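Local coordinates for sensor protein (Vibrio parahaemolyticus, PDB 3I9Y) that is the sensor domain of TorS, a trimethylamine-N-oxide-responsive histidine kinase that, as a whole, probably passes phosphate from ATP to a protein histidine, at residues 17-22 against 43-48; 67-72 against 261-266; 102-107 against 227-232; 191-196 against 232-237. All blocks are in the same frame, centred on the assembly; numbering follows the deposited sequence.

Contact 1 of 4, residues 17-22 against 43-48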
loop_
_atom_site.group_PDB
_atom_site.type_symbol
_atom_site.label_atom_id
_atom_site.label_comp_id
_atom_site.label_asym_id
_atom_site.label_seq_id
_atom_site.Cartn_x
_atom_site.Cartn_y
_atom_site.Cartn_z
ATOM N N THR A 17 12.292 -21.020 5.956
ATOM C CA THR A 17 11.860 -20.929 4.567
ATOM C C THR A 17 10.338 -20.974 4.407
ATOM O O THR A 17 9.808 -20.217 3.602
ATOM C CB THR A 17 12.705 -21.843 3.538
ATOM O OG1 THR A 17 11.812 -22.671 2.789
ATOM C CG2 THR A 17 13.786 -22.360 4.065
ATOM N N ARG A 18 9.598 -21.683 5.225
ATOM C CA ARG A 18 8.199 -21.566 5.119
ATOM C C ARG A 18 7.629 -20.144 5.473
ATOM O O ARG A 18 6.607 -19.657 4.786
ATOM C CB ARG A 18 7.489 -22.614 5.994
ATOM C CG ARG A 18 7.613 -23.839 5.139
ATOM C CD ARG A 18 7.553 -25.217 5.781
ATOM N NE ARG A 18 6.545 -25.103 6.766
ATOM C CZ ARG A 18 6.017 -26.142 7.419
ATOM N NH1 ARG A 18 6.493 -27.369 7.102
ATOM N NH2 ARG A 18 4.956 -25.898 8.360
ATOM N N ILE A 19 8.216 -19.503 6.521
ATOM C CA ILE A 19 7.724 -18.250 6.959
ATOM C C ILE A 19 8.009 -17.265 5.848
ATOM O O ILE A 19 7.188 -16.375 5.616
ATOM C CB ILE A 19 8.450 -17.826 8.283
ATOM C CG1 ILE A 19 7.717 -18.637 9.441
ATOM C CG2 ILE A 19 8.329 -16.330 8.535
ATOM C CD1 ILE A 19 8.642 -18.457 10.744
ATOM N N ILE A 20 9.193 -17.371 5.227
ATOM C CA ILE A 20 9.512 -16.480 4.157
ATOM C C ILE A 20 8.413 -16.577 3.004
ATOM O O ILE A 20 8.004 -15.513 2.513
ATOM C CB ILE A 20 10.939 -16.690 3.606
ATOM C CG1 ILE A 20 11.929 -15.938 4.535
ATOM C CG2 ILE A 20 11.164 -15.963 2.195
ATOM C CD1 ILE A 20 13.409 -16.692 4.379
ATOM N N SER A 21 7.952 -17.790 2.620
ATOM C CA SER A 21 6.816 -17.878 1.695
ATOM C C SER A 21 5.515 -17.313 2.308
ATOM O O SER A 21 4.841 -16.628 1.551
ATOM C CB SER A 21 6.436 -19.330 1.277
ATOM O OG SER A 21 7.678 -19.587 0.595
ATOM N N SER A 22 5.133 -17.647 3.560
ATOM C CA SER A 22 3.960 -17.035 4.124
ATOM C C SER A 22 4.076 -15.490 4.112
ATOM O O SER A 22 3.035 -14.837 3.954
ATOM C CB SER A 22 3.673 -17.501 5.570
ATOM O OG SER A 22 3.523 -18.893 5.457
ATOM N N PHE A 43 1.526 -16.836 11.726
ATOM C CA PHE A 43 1.624 -16.891 13.179
ATOM C C PHE A 43 1.749 -18.337 13.634
ATOM O O PHE A 43 2.500 -18.587 14.559
ATOM C CB PHE A 43 0.410 -16.378 13.755
ATOM C CG PHE A 43 0.342 -16.480 15.267
ATOM C CD1 PHE A 43 0.995 -15.487 16.053
ATOM C CD2 PHE A 43 -0.397 -17.489 15.880
ATOM C CE1 PHE A 43 0.931 -15.445 17.540
ATOM C CE2 PHE A 43 -0.485 -17.532 17.354
ATOM C CZ PHE A 43 0.186 -16.488 18.179
ATOM N N GLU A 44 1.057 -19.307 13.000
ATOM C CA GLU A 44 1.234 -20.659 13.495
ATOM C C GLU A 44 2.738 -21.144 13.271
ATOM O O GLU A 44 3.307 -21.862 14.090
ATOM C CB GLU A 44 0.493 -21.636 12.691
ATOM C CG GLU A 44 -0.805 -21.887 13.276
ATOM C CD GLU A 44 -1.492 -23.088 12.496
ATOM O OE1 GLU A 44 -2.287 -22.780 11.534
ATOM O OE2 GLU A 44 -1.195 -24.335 12.772
ATOM N N GLN A 45 3.276 -20.802 12.132
ATOM C CA GLN A 45 4.607 -21.199 11.737
ATOM C C GLN A 45 5.641 -20.430 12.639
ATOM O O GLN A 45 6.680 -20.992 13.028
ATOM C CB GLN A 45 4.873 -20.911 10.253
ATOM C CG GLN A 45 3.897 -21.749 9.261
ATOM C CD GLN A 45 4.153 -21.242 7.796
ATOM O OE1 GLN A 45 4.590 -20.093 7.531
ATOM N NE2 GLN A 45 3.992 -22.119 6.847
ATOM N N LEU A 46 5.380 -19.193 12.982
ATOM C CA LEU A 46 6.334 -18.534 13.822
ATOM C C LEU A 46 6.310 -19.257 15.284
ATOM O O LEU A 46 7.360 -19.437 15.892
ATOM C CB LEU A 46 5.977 -17.066 13.985
ATOM C CG LEU A 46 6.700 -16.301 15.117
ATOM C CD1 LEU A 46 8.198 -16.156 14.638
ATOM C CD2 LEU A 46 6.018 -14.792 15.200
ATOM N N GLU A 47 5.141 -19.605 15.778
ATOM C CA GLU A 47 4.968 -20.239 17.064
ATOM C C GLU A 47 5.748 -21.600 17.081
ATOM O O GLU A 47 6.421 -22.000 18.090
ATOM C CB GLU A 47 3.463 -20.408 17.251
ATOM C CG GLU A 47 3.019 -20.883 18.540
ATOM C CD GLU A 47 1.763 -19.954 19.259
ATOM O OE1 GLU A 47 0.569 -20.431 19.232
ATOM O OE2 GLU A 47 1.999 -18.791 19.808
ATOM N N SER A 48 5.626 -22.353 15.982
ATOM C CA SER A 48 6.401 -23.564 15.951
ATOM C C SER A 48 7.898 -23.184 15.869
ATOM O O SER A 48 8.702 -23.906 16.404
ATOM C CB SER A 48 6.179 -24.407 14.678
ATOM O OG SER A 48 4.855 -24.628 14.499
HETATM O O HOH W 1 4.331 -21.175 4.099
#

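Contact 2 of 4, residues 67-72 against 261-266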
loop_
_atom_site.group_PDB
_atom_site.type_symbol
_atom_site.label_atom_id
_atom_site.label_comp_id
_atom_site.label_asym_id
_atom_site.label_seq_id
_atom_site.Cartn_x
_atom_site.Cartn_y
_atom_site.Cartn_z
ATOM N N ASP A 67 23.060 -14.741 23.571
ATOM C CA ASP A 67 22.603 -13.412 23.523
ATOM C C ASP A 67 22.327 -13.006 22.005
ATOM O O ASP A 67 21.382 -12.268 21.769
ATOM C CB ASP A 67 23.602 -12.430 24.051
ATOM C CG ASP A 67 23.750 -12.522 25.606
ATOM O OD1 ASP A 67 22.758 -12.976 26.305
ATOM O OD2 ASP A 67 24.921 -12.114 26.051
ATOM N N ALA A 68 23.230 -13.401 21.114
ATOM C CA ALA A 68 23.072 -13.123 19.745
ATOM C C ALA A 68 21.759 -13.838 19.259
ATOM O O ALA A 68 20.899 -13.229 18.590
ATOM C CB ALA A 68 24.348 -13.582 18.909
ATOM N N LEU A 69 21.514 -15.072 19.629
ATOM C CA LEU A 69 20.315 -15.736 19.204
ATOM C C LEU A 69 18.989 -14.952 19.730
ATOM O O LEU A 69 18.021 -14.820 18.998
ATOM C CB LEU A 69 20.211 -17.112 19.836
ATOM C CG LEU A 69 19.020 -17.953 19.458
ATOM C CD1 LEU A 69 19.284 -18.264 17.933
ATOM C CD2 LEU A 69 18.998 -19.348 20.204
ATOM N N GLU A 70 18.994 -14.470 20.962
ATOM C CA GLU A 70 17.848 -13.806 21.561
ATOM C C GLU A 70 17.653 -12.488 20.759
ATOM O O GLU A 70 16.504 -12.195 20.422
ATOM C CB GLU A 70 18.100 -13.477 22.960
ATOM C CG GLU A 70 17.123 -12.468 23.549
ATOM C CD GLU A 70 15.631 -13.030 23.704
ATOM O OE1 GLU A 70 15.428 -14.289 23.611
ATOM O OE2 GLU A 70 14.644 -12.166 23.877
ATOM N N SER A 71 18.723 -11.759 20.415
ATOM C CA SER A 71 18.437 -10.578 19.745
ATOM C C SER A 71 17.998 -10.945 18.217
ATOM O O SER A 71 17.093 -10.248 17.610
ATOM C CB SER A 71 19.679 -9.712 19.924
ATOM O OG SER A 71 20.022 -9.250 18.696
ATOM N N ASN A 72 18.570 -12.030 17.581
ATOM C CA ASN A 72 18.118 -12.399 16.236
ATOM C C ASN A 72 16.556 -12.744 16.330
ATOM O O ASN A 72 15.819 -12.395 15.399
ATOM C CB ASN A 72 18.731 -13.656 15.681
ATOM C CG ASN A 72 20.187 -13.527 15.449
ATOM O OD1 ASN A 72 20.751 -12.411 15.190
ATOM N ND2 ASN A 72 20.850 -14.630 15.579
ATOM N N ASN A 261 19.659 -18.175 11.171
ATOM C CA ASN A 261 20.083 -19.547 10.938
ATOM C C ASN A 261 21.597 -19.561 11.002
ATOM O O ASN A 261 22.123 -20.499 11.469
ATOM C CB ASN A 261 19.587 -20.046 9.602
ATOM C CG ASN A 261 18.062 -20.229 9.651
ATOM O OD1 ASN A 261 17.279 -19.289 9.321
ATOM N ND2 ASN A 261 17.642 -21.333 10.213
ATOM N N SER A 262 22.256 -18.463 10.710
ATOM C CA SER A 262 23.693 -18.469 10.784
ATOM C C SER A 262 24.113 -18.531 12.240
ATOM O O SER A 262 25.074 -19.199 12.585
ATOM C CB SER A 262 24.231 -17.292 10.105
ATOM O OG SER A 262 25.288 -16.882 10.898
ATOM N N THR A 263 23.345 -17.957 13.169
ATOM C CA THR A 263 23.667 -18.101 14.618
ATOM C C THR A 263 23.259 -19.521 15.054
ATOM O O THR A 263 23.966 -20.164 15.885
ATOM C CB THR A 263 22.867 -17.116 15.418
ATOM O OG1 THR A 263 23.329 -15.778 15.125
ATOM C CG2 THR A 263 22.959 -17.297 16.933
ATOM N N VAL A 264 22.130 -20.080 14.554
ATOM C CA VAL A 264 21.866 -21.407 15.063
ATOM C C VAL A 264 22.949 -22.387 14.425
ATOM O O VAL A 264 23.261 -23.319 15.045
ATOM C CB VAL A 264 20.389 -22.031 14.850
ATOM C CG1 VAL A 264 19.419 -20.986 14.502
ATOM C CG2 VAL A 264 20.410 -23.224 13.922
ATOM N N ASN A 265 23.438 -22.208 13.244
ATOM C CA ASN A 265 24.453 -23.128 12.860
ATOM C C ASN A 265 25.699 -22.997 13.778
ATOM O O ASN A 265 26.384 -23.976 13.975
ATOM C CB ASN A 265 24.910 -22.873 11.465
ATOM C CG ASN A 265 23.898 -23.392 10.460
ATOM O OD1 ASN A 265 23.150 -24.360 10.762
ATOM N ND2 ASN A 265 23.845 -22.799 9.256
ATOM N N LYS A 266 26.018 -21.806 14.296
ATOM C CA LYS A 266 27.163 -21.708 15.156
ATOM C C LYS A 266 26.846 -22.427 16.391
ATOM O O LYS A 266 27.781 -23.007 16.951
ATOM C CB LYS A 266 27.558 -20.232 15.480
ATOM C CG LYS A 266 28.071 -19.534 14.254
ATOM C CD LYS A 266 28.557 -18.064 14.603
ATOM C CE LYS A 266 28.618 -17.089 13.386
ATOM N NZ LYS A 266 28.003 -15.667 13.769
#

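Contact 3 of 4, residues 102-107 against 227-232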
loop_
_atom_site.group_PDB
_atom_site.type_symbol
_atom_site.label_atom_id
_atom_site.label_comp_id
_atom_site.label_asym_id
_atom_site.label_seq_id
_atom_site.Cartn_x
_atom_site.Cartn_y
_atom_site.Cartn_z
ATOM N N GLU A 102 -14.021 6.511 -7.504
ATOM C CA GLU A 102 -15.351 6.217 -8.013
ATOM C C GLU A 102 -16.257 7.461 -7.711
ATOM O O GLU A 102 -16.968 7.854 -8.626
ATOM C CB GLU A 102 -15.951 4.978 -7.408
ATOM C CG GLU A 102 -17.387 4.622 -7.809
ATOM C CD GLU A 102 -17.508 4.426 -9.291
ATOM O OE1 GLU A 102 -16.455 4.281 -10.093
ATOM O OE2 GLU A 102 -18.713 4.478 -9.773
ATOM N N GLU A 103 -16.184 8.145 -6.568
ATOM C CA GLU A 103 -17.027 9.360 -6.428
ATOM C C GLU A 103 -16.635 10.412 -7.479
ATOM O O GLU A 103 -17.466 11.187 -8.001
ATOM C CB GLU A 103 -16.773 10.136 -5.104
ATOM C CG GLU A 103 -17.049 9.161 -3.909
ATOM C CD GLU A 103 -16.683 9.778 -2.511
ATOM O OE1 GLU A 103 -17.096 9.090 -1.562
ATOM O OE2 GLU A 103 -16.030 10.844 -2.333
ATOM N N MET A 104 -15.333 10.500 -7.707
ATOM C CA MET A 104 -14.830 11.495 -8.678
ATOM C C MET A 104 -15.284 11.125 -10.132
ATOM O O MET A 104 -15.510 12.108 -10.984
ATOM C CB MET A 104 -13.305 11.619 -8.644
ATOM C CG MET A 104 -12.988 12.320 -7.298
ATOM S SD MET A 104 -11.113 12.544 -7.325
ATOM C CE MET A 104 -11.113 11.623 -6.503
ATOM N N ARG A 105 -15.287 9.821 -10.472
ATOM C CA ARG A 105 -15.707 9.409 -11.829
ATOM C C ARG A 105 -17.263 9.796 -11.912
ATOM O O ARG A 105 -17.717 10.337 -12.995
ATOM C CB ARG A 105 -15.643 7.855 -12.062
ATOM C CG ARG A 105 -16.088 7.452 -13.575
ATOM C CD ARG A 105 -15.907 5.803 -13.539
ATOM N NE ARG A 105 -17.079 5.337 -12.724
ATOM C CZ ARG A 105 -18.350 5.389 -13.159
ATOM N NH1 ARG A 105 -18.593 5.875 -14.370
ATOM N NH2 ARG A 105 -19.429 5.032 -12.464
ATOM N N LEU A 106 -18.088 9.507 -10.904
ATOM C CA LEU A 106 -19.503 9.856 -11.082
ATOM C C LEU A 106 -19.726 11.418 -11.254
ATOM O O LEU A 106 -20.627 11.844 -11.938
ATOM C CB LEU A 106 -20.353 9.481 -9.789
ATOM C CG LEU A 106 -20.289 7.939 -9.709
ATOM C CD1 LEU A 106 -20.928 7.494 -8.386
ATOM C CD2 LEU A 106 -21.331 7.496 -10.729
ATOM N N LEU A 107 -19.055 12.237 -10.435
ATOM C CA LEU A 107 -19.213 13.689 -10.515
ATOM C C LEU A 107 -18.740 14.106 -11.926
ATOM O O LEU A 107 -19.324 14.968 -12.500
ATOM C CB LEU A 107 -18.249 14.453 -9.485
ATOM C CG LEU A 107 -18.795 14.163 -8.098
ATOM C CD1 LEU A 107 -17.604 14.539 -7.263
ATOM C CD2 LEU A 107 -20.062 14.962 -7.718
ATOM N N GLY A 227 -13.399 19.412 -6.312
ATOM C CA GLY A 227 -12.259 19.970 -5.710
ATOM C C GLY A 227 -12.035 19.462 -4.251
ATOM O O GLY A 227 -10.896 19.285 -3.850
ATOM N N LYS A 228 -13.115 19.053 -3.568
ATOM C CA LYS A 228 -12.950 18.610 -2.194
ATOM C C LYS A 228 -12.249 17.259 -2.276
ATOM O O LYS A 228 -11.527 16.862 -1.271
ATOM C CB LYS A 228 -14.297 18.410 -1.495
ATOM C CG LYS A 228 -15.009 19.712 -1.061
ATOM C CD LYS A 228 -16.416 19.186 -0.408
ATOM C CE LYS A 228 -17.320 20.375 -0.229
ATOM N NZ LYS A 228 -16.488 21.828 -0.593
ATOM N N ARG A 229 -12.378 16.574 -3.410
ATOM C CA ARG A 229 -11.797 15.134 -3.434
ATOM C C ARG A 229 -10.351 15.084 -3.829
ATOM O O ARG A 229 -9.764 14.065 -4.002
ATOM C CB ARG A 229 -12.735 14.182 -4.301
ATOM C CG ARG A 229 -13.997 14.156 -3.455
ATOM C CD ARG A 229 -15.145 13.916 -4.136
ATOM N NE ARG A 229 -16.238 13.453 -3.304
ATOM C CZ ARG A 229 -17.247 14.217 -2.850
ATOM N NH1 ARG A 229 -17.329 15.563 -3.092
ATOM N NH2 ARG A 229 -18.232 13.551 -2.206
ATOM N N GLN A 230 -9.743 16.287 -3.980
ATOM C CA GLN A 230 -8.373 16.352 -4.355
ATOM C C GLN A 230 -7.522 15.767 -3.207
ATOM O O GLN A 230 -6.388 15.421 -3.496
ATOM C CB GLN A 230 -7.785 17.868 -4.668
ATOM C CG GLN A 230 -8.396 18.377 -5.879
ATOM C CD GLN A 230 -8.019 19.931 -5.982
ATOM O OE1 GLN A 230 -8.621 20.846 -5.274
ATOM N NE2 GLN A 230 -6.976 20.166 -6.754
ATOM N N VAL A 231 -8.058 15.593 -2.007
ATOM C CA VAL A 231 -7.317 14.900 -0.854
ATOM C C VAL A 231 -6.940 13.502 -1.373
ATOM O O VAL A 231 -6.017 12.906 -0.821
ATOM C CB VAL A 231 -8.142 14.567 0.469
ATOM C CG1 VAL A 231 -9.010 15.723 0.856
ATOM C CG2 VAL A 231 -9.231 13.643 0.147
ATOM N N VAL A 232 -7.566 12.948 -2.445
ATOM C CA VAL A 232 -7.121 11.548 -2.917
ATOM C C VAL A 232 -5.608 11.550 -3.330
ATOM O O VAL A 232 -4.896 10.564 -3.215
ATOM C CB VAL A 232 -7.992 11.106 -4.039
ATOM C CG1 VAL A 232 -7.566 11.821 -5.352
ATOM C CG2 VAL A 232 -7.815 9.615 -4.273
#

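Contact 4 of 4, residues 191-196 against 232-237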
loop_
_atom_site.group_PDB
_atom_site.type_symbol
_atom_site.label_atom_id
_atom_site.label_comp_id
_atom_site.label_asym_id
_atom_site.label_seq_id
_atom_site.Cartn_x
_atom_site.Cartn_y
_atom_site.Cartn_z
ATOM N N GLN A 191 3.303 15.601 -9.821
ATOM C CA GLN A 191 3.068 16.390 -11.010
ATOM C C GLN A 191 1.574 16.296 -11.500
ATOM O O GLN A 191 0.951 17.290 -11.943
ATOM C CB GLN A 191 3.888 15.712 -11.963
ATOM C CG GLN A 191 4.422 16.543 -12.913
ATOM C CD GLN A 191 5.580 15.726 -13.458
ATOM O OE1 GLN A 191 6.685 15.721 -12.819
ATOM N NE2 GLN A 191 5.310 14.901 -14.576
ATOM N N ILE A 192 0.983 15.076 -11.364
ATOM C CA ILE A 192 -0.422 14.901 -11.826
ATOM C C ILE A 192 -1.247 15.592 -10.887
ATOM O O ILE A 192 -2.166 16.278 -11.243
ATOM C CB ILE A 192 -0.861 13.453 -11.863
ATOM C CG1 ILE A 192 -0.150 12.896 -13.033
ATOM C CG2 ILE A 192 -2.343 13.413 -12.370
ATOM C CD1 ILE A 192 -0.927 11.683 -13.591
ATOM N N GLN A 193 -0.855 15.565 -9.616
ATOM C CA GLN A 193 -1.666 16.340 -8.669
ATOM C C GLN A 193 -1.710 17.858 -9.018
ATOM O O GLN A 193 -2.736 18.551 -8.816
ATOM C CB GLN A 193 -0.994 16.224 -7.281
ATOM C CG GLN A 193 -1.591 17.039 -6.165
ATOM C CD GLN A 193 -0.834 16.714 -4.764
ATOM O OE1 GLN A 193 0.391 16.385 -4.704
ATOM N NE2 GLN A 193 -1.573 16.845 -3.664
ATOM N N THR A 194 -0.547 18.452 -9.376
ATOM C CA THR A 194 -0.651 19.948 -9.502
ATOM C C THR A 194 -1.282 20.191 -10.937
ATOM O O THR A 194 -2.066 21.105 -11.151
ATOM C CB THR A 194 0.741 20.729 -9.362
ATOM O OG1 THR A 194 1.435 20.612 -10.610
ATOM C CG2 THR A 194 1.599 20.208 -8.380
ATOM N N ALA A 195 -0.998 19.292 -11.846
ATOM C CA ALA A 195 -1.663 19.393 -13.127
ATOM C C ALA A 195 -3.264 19.281 -13.000
ATOM O O ALA A 195 -4.036 20.025 -13.630
ATOM C CB ALA A 195 -1.150 18.337 -14.020
ATOM N N PHE A 196 -3.784 18.477 -12.096
ATOM C CA PHE A 196 -5.226 18.251 -12.029
ATOM C C PHE A 196 -5.681 19.453 -11.366
ATOM O O PHE A 196 -6.786 19.985 -11.652
ATOM C CB PHE A 196 -5.518 17.029 -11.054
ATOM C CG PHE A 196 -6.976 16.847 -10.696
ATOM C CD1 PHE A 196 -7.759 15.889 -11.397
ATOM C CD2 PHE A 196 -7.543 17.552 -9.687
ATOM C CE1 PHE A 196 -9.097 15.685 -11.064
ATOM C CE2 PHE A 196 -8.891 17.362 -9.325
ATOM C CZ PHE A 196 -9.688 16.446 -10.006
ATOM N N VAL A 232 -7.566 12.948 -2.445
ATOM C CA VAL A 232 -7.121 11.548 -2.917
ATOM C C VAL A 232 -5.608 11.550 -3.330
ATOM O O VAL A 232 -4.896 10.564 -3.215
ATOM C CB VAL A 232 -7.992 11.106 -4.039
ATOM C CG1 VAL A 232 -7.566 11.821 -5.352
ATOM C CG2 VAL A 232 -7.815 9.615 -4.273
ATOM N N PHE A 233 -5.034 12.674 -3.823
ATOM C CA PHE A 233 -3.666 12.658 -4.207
ATOM C C PHE A 233 -2.785 12.585 -2.868
ATOM O O PHE A 233 -1.677 12.025 -2.921
ATOM C CB PHE A 233 -3.297 14.002 -4.961
ATOM C CG PHE A 233 -3.849 14.018 -6.377
ATOM C CD1 PHE A 233 -3.223 13.283 -7.392
ATOM C CD2 PHE A 233 -5.036 14.735 -6.601
ATOM C CE1 PHE A 233 -3.791 13.285 -8.613
ATOM C CE2 PHE A 233 -5.640 14.742 -7.843
ATOM C CZ PHE A 233 -5.046 14.033 -8.867
ATOM N N THR A 234 -3.238 13.083 -1.712
ATOM C CA THR A 234 -2.288 12.919 -0.629
ATOM C C THR A 234 -2.472 11.493 -0.173
ATOM O O THR A 234 -1.536 10.985 0.360
ATOM C CB THR A 234 -2.512 13.813 0.563
ATOM O OG1 THR A 234 -3.756 13.424 1.091
ATOM C CG2 THR A 234 -2.811 15.279 0.129
ATOM N N ILE A 235 -3.568 10.756 -0.471
ATOM C CA ILE A 235 -3.670 9.308 -0.019
ATOM C C ILE A 235 -2.793 8.464 -0.980
ATOM O O ILE A 235 -2.089 7.493 -0.576
ATOM C CB ILE A 235 -5.114 8.817 -0.015
ATOM C CG1 ILE A 235 -5.939 9.777 0.945
ATOM C CG2 ILE A 235 -5.086 7.390 0.580
ATOM C CD1 ILE A 235 -7.502 9.467 0.865
ATOM N N LEU A 236 -2.694 8.922 -2.254
ATOM C CA LEU A 236 -1.816 8.217 -3.223
ATOM C C LEU A 236 -0.356 8.349 -2.760
ATOM O O LEU A 236 0.459 7.341 -2.941
ATOM C CB LEU A 236 -1.923 8.738 -4.685
ATOM C CG LEU A 236 -3.277 8.229 -5.247
ATOM C CD1 LEU A 236 -3.468 9.106 -6.618
ATOM C CD2 LEU A 236 -3.205 6.758 -5.730
ATOM N N LEU A 237 0.003 9.517 -2.189
ATOM C CA LEU A 237 1.395 9.617 -1.693
ATOM C C LEU A 237 1.614 8.716 -0.448
ATOM O O LEU A 237 2.729 8.151 -0.308
ATOM C CB LEU A 237 1.854 11.107 -1.332
ATOM C CG LEU A 237 1.550 11.958 -2.649
ATOM C CD1 LEU A 237 1.405 13.463 -2.460
ATOM C CD2 LEU A 237 2.794 11.712 -3.641
#

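Contact 1 of 4, residues 17-22 against 43-48
Residues 17-22 and 43-48, which touch most closely where Ser22 meets Gln45, are antiparallel helical turns whose axes approach to 9.6 Å at 160° between their directions; Ile19 and Gln45 have the nearest CA atoms. Gln45 has the largest share of the contact. Its chain is extended beyond CG and reaches across to the turn holding Arg18 and Ser22. There Ser22 OG donates a hydrogen bond to Gln45 OE1 at 2.6 Å. The hydroxyl sits 35° out of the carbonyl plane, so it meets the oxygen from above. Ser22 OG lies on the side of its own backbone N (chi1 -59°), which directs it at the amide. A water closes a small ring: it accepts from Gln45 NE2 at 2.9 Å and donates to Ser22 OG, so both ends of the amide are gripped. The side chain of Arg18 crosses that of Gln45 at about a right angle, with its CB 3.6 Å from Gln45 NE2. Ile19 slides past Gln45 in the opposite direction, CG1 lying 3.7 Å from Gln45 CB, and its CD1 ends 3.8 Å from Leu46 CA. The contact joins the consecutive helices 5-27 and 32-58 as an antiparallel helical hairpin. Ile19 also rests on Phe257 of helix 232-267, while Ile19 and Leu46 both touch Leu80 of helix 63-114, placing their apolar side toward the other two helices of a four-helix bundle.

Contact 2 of 4, residues 67-72 against 261-266
Thr263 meets Ala68, Leu69 and Asn72 where helices 63-114 and 232-267 pack antiparallel within a four-helix bundle, one of the two stacked bundles of this sensor domain. The segment axes approach to 9.6 Å with 155° between their directions, and the CA atoms of Leu69 and Thr263 are 6.2 Å apart. The apolar part centres on the methyl of Thr263. That CG2 lies 3.9 Å from Leu69 CD1 and 3.8 Å from Leu69 N, so it rests against backbone as well as side chain, and Ala68 CB borders it at 4.4 Å. Leu69 CG stands trans to its own N (chi1 -178°), which carries CD1 back toward the partner helix; Leu69 CD1 also lies 4.4 Å from Val264 CG1. Around this pair, Leu69 also packs on Leu260, Leu267 and Ile53, while Val264 reaches Ala9, Val12 and Leu56, so side chains from helices 5-27 and 32-58 complete the core. The polar part is a single link between side chains that arrive from opposite directions. Thr263 is split between the two kinds of contact: CG2 goes to Leu69, whereas OG1, lying beside its own backbone N, turns to Asn72 and also has a weak bond to the carbonyl of Glu259. Asn72 ND2 donates to Thr263 OG1 at 2.8 Å, but the N-H...O angle is 142°, a bent and weak bond.

Contact 3 of 4, residues 102-107 against 227-232
The side chain of Arg229 is crossed by Glu103 and Leu107 at about right angles, whereas Met104 runs alongside it in the opposite direction. Extended from CG to NE, the arginine presents NE to the carboxylate: Arg229 NE bonds Glu103 OE2 at 2.8 Å and 169°, a nearly straight hydrogen bond within a salt bridge. The oxygen lies at the edge of the guanidinium, 11° from its plane, but is approached on its anti side and well out of the carboxylate plane, with the two flat groups 71° apart, so the pairing is through one nitrogen and is not a coplanar two-point grip. Arg229 NH1 is taken by Glu225 in a second salt bridge. Leu107 CD1 lies over one face of the guanidinium and 4.0 Å from Arg229 CD. Nearer the backbone of Arg229, Met104 CG packs 3.5 Å from Arg229 CB, and Met104 SD lies 4.1 Å from Val232 CG1. Helix 63-114 is thus joined to the segment leading from helix 213-228 into helix 232-267. Met104 and Leu107 continue onto Leu226 of helix 213-228, Leu107 also reaches Leu222, and Val232 of helix 232-267 touches Arg100, also on helix 63-114.

Contact 4 of 4, residues 191-196 against 232-237
Phe233 fills the tight part of this contact, with its ring against Ile192, Gln193 and Phe196 of the antiparallel helix 186-208; the segment axes lie 10.4 Å apart with 177° between their directions. Gln193 CA sits over one face of the ring, 3.8 Å from the Phe233 centroid and 16° off the normal, a CH-pi contact. The Gln193 side chain then slides past the phenylalanine in the opposite sense, its CG trans to the backbone N, so that NE2 ends 3.6 Å from Phe233 CB. At the far end of the ring, Phe233 CZ meets Phe196 CB at 3.7 Å. The two rings are oblique, planes 54° apart, and Phe233 CE2 lies over one face of Phe196. Ile192 CG2 touches Phe233 CE1 at 4.0 Å.

Packing thins toward the exposed Thr234: its CG2 is 4.3 Å from Gln193 NE2, and its hydroxyl bonds back to the carbonyl of Val231. Leu237 CD1 stays beside Gln193 OE1 at 3.8 Å. No hydrogen bond joins the two segments, which is consistent with apolar packing and van der Waals contact round the Phe233 ring as the main link, with the glutamine laying both its CB-CG chain and its amide along the phenylalanine.

Overall arrangement
Two groups lie on opposite sides of the chain's centre, consistent with two stacked four-helix bundles. Contacts 1 and 2, centres about 17 Å apart, join four helices of one bundle; contacts 3 and 4, centres about 12 Å apart, share Val232 and touch where Gln230 packs on Phe196. Helix 63-114 serves contacts 2 and 3, centres about 52 Å apart, and helix 232-267 serves contacts 2 and 4, so both long helices span the two groups. Contact 2 is made mostly by buried residues, yet its interface is the smallest and its one hydrogen bond weak; the partly buried others differ: a water-assisted amide in contact 1, a salt bridge in contact 3, aromatic packing in contact 4.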